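Long-range contacts in DNA ligase D 3'-phosphoesterase domain-containing protein (Methanocella paludicola, PDB 5DMP), which probably trims 3'-phosphate and 3'-ribonucleotide ends from DNA breaks, as the phosphoesterase of an archaeal non-homologous end-joining pathway: residues A[17-22]-A[30-35]; A[44-49]-A[131-136]. One frame throughout, in Å; residues are numbered along the deposited sequence.

Contacts 1 and 2 are two strand pairings in one curled antiparallel sheet, with centres about 9 Å apart. Contact 1 joins strands 16-24 and 27-33, and contact 2 joins strands 45-53 and 132-136; strands 27-33 and 45-53 lie side by side and connect the two. At this seam Ala32 N lies 2.7 Å from Met48 O, a probable hydrogen bond, and the indole rings of Trp31 and Trp132 meet edge-to-face, NE1 of Trp31 being 3.4 Å from CD2 of Trp132. Contact 1 supplies Asp19 and Arg21 to the vanadate pocket, whereas in contact 2 the side chain of Met48 stays about 10 Å from both the vanadium group and the magnesium ion.

Contact 1. Residues A[17-22]-A[30-35]; sequences HYDLRL and SWAVPK. With VN4 (oxido(dioxo)vanadium), chain J.
Arg21 reaches across to Ser30 with a chain extended from CG to NE, and its NH1 gives a hydrogen bond to OG of Ser30 (3.0 Å, 158° at the hydrogen). The hydroxyl lies in the guanidinium plane and is also bonded to the carbonyl of Leu28, while NE of Arg21 is held by Gln9; together these bonds should fix the rotation of the group. Elsewhere around the rim of the guanidinium, still near its plane, NH2 of Arg21 comes within 3.6 Å of O3 of the bound vanadium oxide. Asp19 sits over one face of the guanidinium, its CB 3.5 Å above the plane and offset toward the rim. Its OD2, hydrogen-bonded to ND1 of His11, is 3.9 Å from NH2 of Arg21 but well out of plane, so that this long pairing is one of charge alone. OD1 of Asp19 turns to the CB of Ala32 and to the edge of the His17 ring, whose side chain is about 3 Å from magnesium.

The frame for this polar face is a β-hairpin, in which Tyr18-Val33 and Leu20-Trp31 are the hydrogen-bonded pairs; Val33 N to Tyr18 O is short and nearly straight (2.6 Å, 178°).

On the reverse face the contacts are apolar. With its CG anti to the backbone N (chi1 166°), Leu20 brings CD2 to 4.3 Å from CE3 of Trp31, and its CB rests against Val33. CD1 of Leu22 meets CZ3 of Trp31 at 4.2 Å, approaching obliquely, and Leu121 and Phe134 add to this apolar layer.

Contact 2. Residues A[44-49]-A[131-136]; sequences KRLAMP and GWLFFK
An antiparallel strand pairing within the curled β-sheet brings residues 44-49 against 131-136, which are far apart in the chain. Arg45-Phe134 and Ala47-Trp132 are the hydrogen-bonded pairs, with Phe134 N to Arg45 O at 2.7 Å and Trp132 N to Ala47 O at 2.8 Å. Between them, Leu46 and Leu133 form a non-hydrogen-bonded pair on the more exposed face, where their CD2 methyls meet at 3.7 Å. At the strand end Lys44 runs alongside Phe135, whose chi1 of 54°, with CG between the backbone N and the carbonyl carbon, sets the ring beside the lysine chain: the Lys44 CE lies 4.0 Å above one face of the ring, offset toward the rim, and NZ is distant enough that any cation-pi attraction is weak.

On the buried face, the methyl CB of Ala47 packs against CB of Phe134 at 4.0 Å and also touches CB of Trp132. Pro49 closes the row, its CG 3.5 Å from NE1 of the Trp132 indole. NE of Arg45 turns away to bond the carbonyl of Gly36. Strand 118-123 continues the sheet beyond 132-136 through backbone bonds of Leu133 with Ile122 and Phe135 with Ala120, strand 27-33 borders 45-53, and Tyr101 of helix 97-103 meets the Trp132 ring.

Contact 1. Residues A[17-22]-A[30-35]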
# COMPACT_ATOMS: atom_id res chain seq x y z
N HIS A 17 -5.91 7.55 -7.30
CA HIS A 17 -5.12 7.32 -6.12
C HIS A 17 -4.79 5.83 -5.95
O HIS A 17 -5.20 4.99 -6.76
CB HIS A 17 -5.84 7.84 -4.85
CG HIS A 17 -7.10 7.08 -4.52
ND1 HIS A 17 -8.28 7.30 -5.18
CD2 HIS A 17 -7.34 6.07 -3.65
CE1 HIS A 17 -9.22 6.49 -4.70
NE2 HIS A 17 -8.67 5.71 -3.79
N TYR A 18 -3.97 5.52 -4.95
CA TYR A 18 -3.57 4.13 -4.76
C TYR A 18 -4.14 3.76 -3.39
O TYR A 18 -4.32 4.64 -2.54
CB TYR A 18 -2.05 3.95 -4.85
CG TYR A 18 -1.54 4.21 -6.25
CD1 TYR A 18 -1.50 5.53 -6.78
CD2 TYR A 18 -1.04 3.16 -7.03
CE1 TYR A 18 -1.02 5.75 -8.08
CE2 TYR A 18 -0.56 3.36 -8.34
CZ TYR A 18 -0.56 4.67 -8.85
OH TYR A 18 -0.08 4.88 -10.14
N ASP A 19 -4.53 2.51 -3.21
CA ASP A 19 -4.95 2.06 -1.89
C ASP A 19 -3.96 1.02 -1.49
O ASP A 19 -3.82 -0.04 -2.15
CB ASP A 19 -6.33 1.43 -1.97
CG ASP A 19 -7.38 2.47 -2.30
OD1 ASP A 19 -7.46 3.39 -1.46
OD2 ASP A 19 -8.04 2.37 -3.36
N LEU A 20 -3.28 1.26 -0.37
CA LEU A 20 -2.37 0.28 0.17
C LEU A 20 -3.07 -0.55 1.27
O LEU A 20 -3.74 0.04 2.13
CB LEU A 20 -1.19 1.01 0.89
CG LEU A 20 -0.32 0.16 1.78
CD1 LEU A 20 0.54 -0.82 0.90
CD2 LEU A 20 0.61 1.12 2.53
N ARG A 21 -2.88 -1.87 1.28
CA ARG A 21 -3.54 -2.65 2.38
C ARG A 21 -2.62 -3.71 2.91
O ARG A 21 -1.81 -4.32 2.18
CB ARG A 21 -4.87 -3.34 1.83
CG ARG A 21 -5.61 -2.52 0.83
CD ARG A 21 -7.00 -3.27 0.50
NE ARG A 21 -7.64 -2.56 -0.59
CZ ARG A 21 -8.39 -1.47 -0.49
NH1 ARG A 21 -8.65 -0.89 0.70
NH2 ARG A 21 -8.87 -0.94 -1.56
N LEU A 22 -2.68 -3.92 4.21
CA LEU A 22 -1.86 -4.93 4.79
C LEU A 22 -2.77 -5.81 5.69
O LEU A 22 -3.51 -5.27 6.55
CB LEU A 22 -0.80 -4.30 5.75
CG LEU A 22 0.22 -3.36 5.06
CD1 LEU A 22 1.03 -2.67 6.16
CD2 LEU A 22 1.13 -4.20 4.13
N SER A 30 -6.20 -0.49 5.69
CA SER A 30 -6.14 0.14 4.39
C SER A 30 -5.78 1.62 4.56
O SER A 30 -6.22 2.26 5.51
CB SER A 30 -7.49 0.03 3.69
OG SER A 30 -7.74 -1.38 3.47
N TRP A 31 -5.09 2.16 3.57
CA TRP A 31 -4.80 3.59 3.50
C TRP A 31 -4.94 4.03 2.07
O TRP A 31 -4.54 3.29 1.13
CB TRP A 31 -3.34 3.84 3.91
CG TRP A 31 -2.94 3.61 5.35
CD1 TRP A 31 -2.78 4.60 6.34
CD2 TRP A 31 -2.58 2.37 5.98
NE1 TRP A 31 -2.37 4.01 7.52
CE2 TRP A 31 -2.24 2.66 7.34
CE3 TRP A 31 -2.51 1.02 5.55
CZ2 TRP A 31 -1.82 1.64 8.25
CZ3 TRP A 31 -2.15 0.04 6.43
CH2 TRP A 31 -1.84 0.34 7.81
N ALA A 32 -5.44 5.25 1.85
CA ALA A 32 -5.43 5.80 0.51
C ALA A 32 -4.14 6.61 0.34
O ALA A 32 -3.84 7.48 1.17
CB ALA A 32 -6.65 6.70 0.29
N VAL A 33 -3.42 6.37 -0.75
CA VAL A 33 -2.14 7.01 -0.96
C VAL A 33 -2.23 7.76 -2.27
O VAL A 33 -2.03 7.18 -3.36
CB VAL A 33 -0.97 5.95 -0.97
CG1 VAL A 33 0.39 6.68 -1.16
CG2 VAL A 33 -1.01 5.15 0.35
N PRO A 34 -2.56 9.06 -2.22
CA PRO A 34 -2.82 9.84 -3.45
C PRO A 34 -1.84 9.66 -4.57
O PRO A 34 -2.29 9.39 -5.71
CB PRO A 34 -2.87 11.30 -2.96
CG PRO A 34 -3.51 11.12 -1.62
CD PRO A 34 -2.99 9.82 -1.02
N LYS A 35 -0.53 9.71 -4.31
CA LYS A 35 0.44 9.67 -5.44
C LYS A 35 1.11 8.29 -5.55
O LYS A 35 2.01 8.03 -6.39
CB LYS A 35 1.57 10.70 -5.23
CG LYS A 35 1.12 12.18 -5.24
CD LYS A 35 2.30 13.12 -5.55
CE LYS A 35 2.83 12.86 -6.98
NZ LYS A 35 4.30 13.04 -7.28
V VN4 J . -12.06 0.70 -2.02
O1 VN4 J . -13.65 -0.14 -1.34
O2 VN4 J . -11.82 0.11 -3.85
O3 VN4 J . -11.03 1.88 -0.95

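Contact 2. Residues A[44-49]-A[131-136]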
# COMPACT_ATOMS: atom_id res chain seq x y z
N LYS A 44 8.36 11.58 0.90
CA LYS A 44 7.37 11.27 1.91
C LYS A 44 6.05 11.21 1.19
O LYS A 44 5.64 12.21 0.58
CB LYS A 44 7.28 12.39 2.98
CG LYS A 44 8.48 12.46 3.91
CD LYS A 44 8.60 11.20 4.77
CE LYS A 44 9.63 11.40 5.90
NZ LYS A 44 10.97 11.85 5.39
N ARG A 45 5.35 10.09 1.28
CA ARG A 45 4.01 10.05 0.71
C ARG A 45 2.97 10.13 1.83
O ARG A 45 3.23 9.63 2.96
CB ARG A 45 3.82 8.73 -0.04
CG ARG A 45 4.59 8.69 -1.33
CD ARG A 45 4.03 9.67 -2.30
NE ARG A 45 4.47 9.15 -3.58
CZ ARG A 45 5.08 9.84 -4.52
NH1 ARG A 45 5.31 11.13 -4.35
NH2 ARG A 45 5.40 9.20 -5.65
N LEU A 46 1.86 10.80 1.60
CA LEU A 46 0.86 10.81 2.71
C LEU A 46 -0.11 9.61 2.49
O LEU A 46 -0.38 9.30 1.36
CB LEU A 46 0.08 12.09 2.67
CG LEU A 46 1.02 13.34 2.85
CD1 LEU A 46 0.12 14.57 2.88
CD2 LEU A 46 1.97 13.28 4.02
N ALA A 47 -0.59 9.05 3.58
CA ALA A 47 -1.36 7.77 3.54
C ALA A 47 -2.52 8.02 4.48
O ALA A 47 -2.34 8.18 5.69
CB ALA A 47 -0.51 6.59 4.05
N MET A 48 -3.71 8.13 3.92
CA MET A 48 -4.92 8.43 4.72
C MET A 48 -5.70 7.12 5.03
O MET A 48 -6.17 6.47 4.10
CB MET A 48 -5.80 9.40 3.92
CG MET A 48 -5.47 10.90 4.10
SD MET A 48 -3.78 11.40 3.70
CE MET A 48 -3.76 11.03 1.95
N PRO A 49 -5.84 6.76 6.31
CA PRO A 49 -6.57 5.55 6.70
C PRO A 49 -7.98 5.50 6.13
O PRO A 49 -8.70 6.52 6.08
CB PRO A 49 -6.62 5.60 8.21
CG PRO A 49 -5.56 6.59 8.60
CD PRO A 49 -5.40 7.54 7.47
N GLY A 131 -3.71 11.64 8.55
CA GLY A 131 -2.55 11.22 7.82
C GLY A 131 -1.52 10.35 8.53
O GLY A 131 -1.22 10.48 9.74
N TRP A 132 -0.95 9.45 7.75
CA TRP A 132 0.28 8.75 8.13
C TRP A 132 1.23 9.11 7.03
O TRP A 132 0.83 9.57 5.98
CB TRP A 132 0.05 7.24 8.07
CG TRP A 132 -0.85 6.63 9.12
CD1 TRP A 132 -2.12 7.00 9.43
CD2 TRP A 132 -0.54 5.51 9.94
NE1 TRP A 132 -2.61 6.20 10.46
CE2 TRP A 132 -1.68 5.24 10.76
CE3 TRP A 132 0.62 4.72 10.07
CZ2 TRP A 132 -1.70 4.19 11.70
CZ3 TRP A 132 0.63 3.65 11.01
CH2 TRP A 132 -0.54 3.40 11.83
N LEU A 133 2.52 8.91 7.30
CA LEU A 133 3.56 9.14 6.30
C LEU A 133 3.90 7.70 5.82
O LEU A 133 4.00 6.80 6.64
CB LEU A 133 4.81 9.65 7.00
CG LEU A 133 4.67 11.03 7.69
CD1 LEU A 133 6.02 11.34 8.34
CD2 LEU A 133 4.24 12.00 6.60
N PHE A 134 4.09 7.53 4.51
CA PHE A 134 4.43 6.23 3.96
C PHE A 134 5.74 6.45 3.16
O PHE A 134 5.77 7.29 2.25
CB PHE A 134 3.31 5.81 2.98
CG PHE A 134 3.60 4.57 2.15
CD1 PHE A 134 4.11 3.40 2.71
CD2 PHE A 134 3.23 4.56 0.80
CE1 PHE A 134 4.32 2.25 1.94
CE2 PHE A 134 3.41 3.43 0.02
CZ PHE A 134 3.97 2.25 0.58
N PHE A 135 6.79 5.74 3.51
CA PHE A 135 8.03 5.96 2.73
C PHE A 135 8.90 4.71 2.66
O PHE A 135 8.91 3.86 3.56
CB PHE A 135 8.83 7.23 3.29
CG PHE A 135 9.11 7.15 4.72
CD1 PHE A 135 10.31 6.54 5.18
CD2 PHE A 135 8.19 7.67 5.68
CE1 PHE A 135 10.59 6.47 6.55
CE2 PHE A 135 8.49 7.58 7.04
CZ PHE A 135 9.67 6.99 7.49
N LYS A 136 9.67 4.66 1.58
CA LYS A 136 10.76 3.68 1.48
C LYS A 136 11.75 3.92 2.60
O LYS A 136 12.15 5.07 2.88
CB LYS A 136 11.43 3.83 0.11
CG LYS A 136 12.72 2.94 -0.10
CD LYS A 136 12.34 1.44 -0.32
CE LYS A 136 13.59 0.54 -0.04
NZ LYS A 136 13.96 0.41 1.42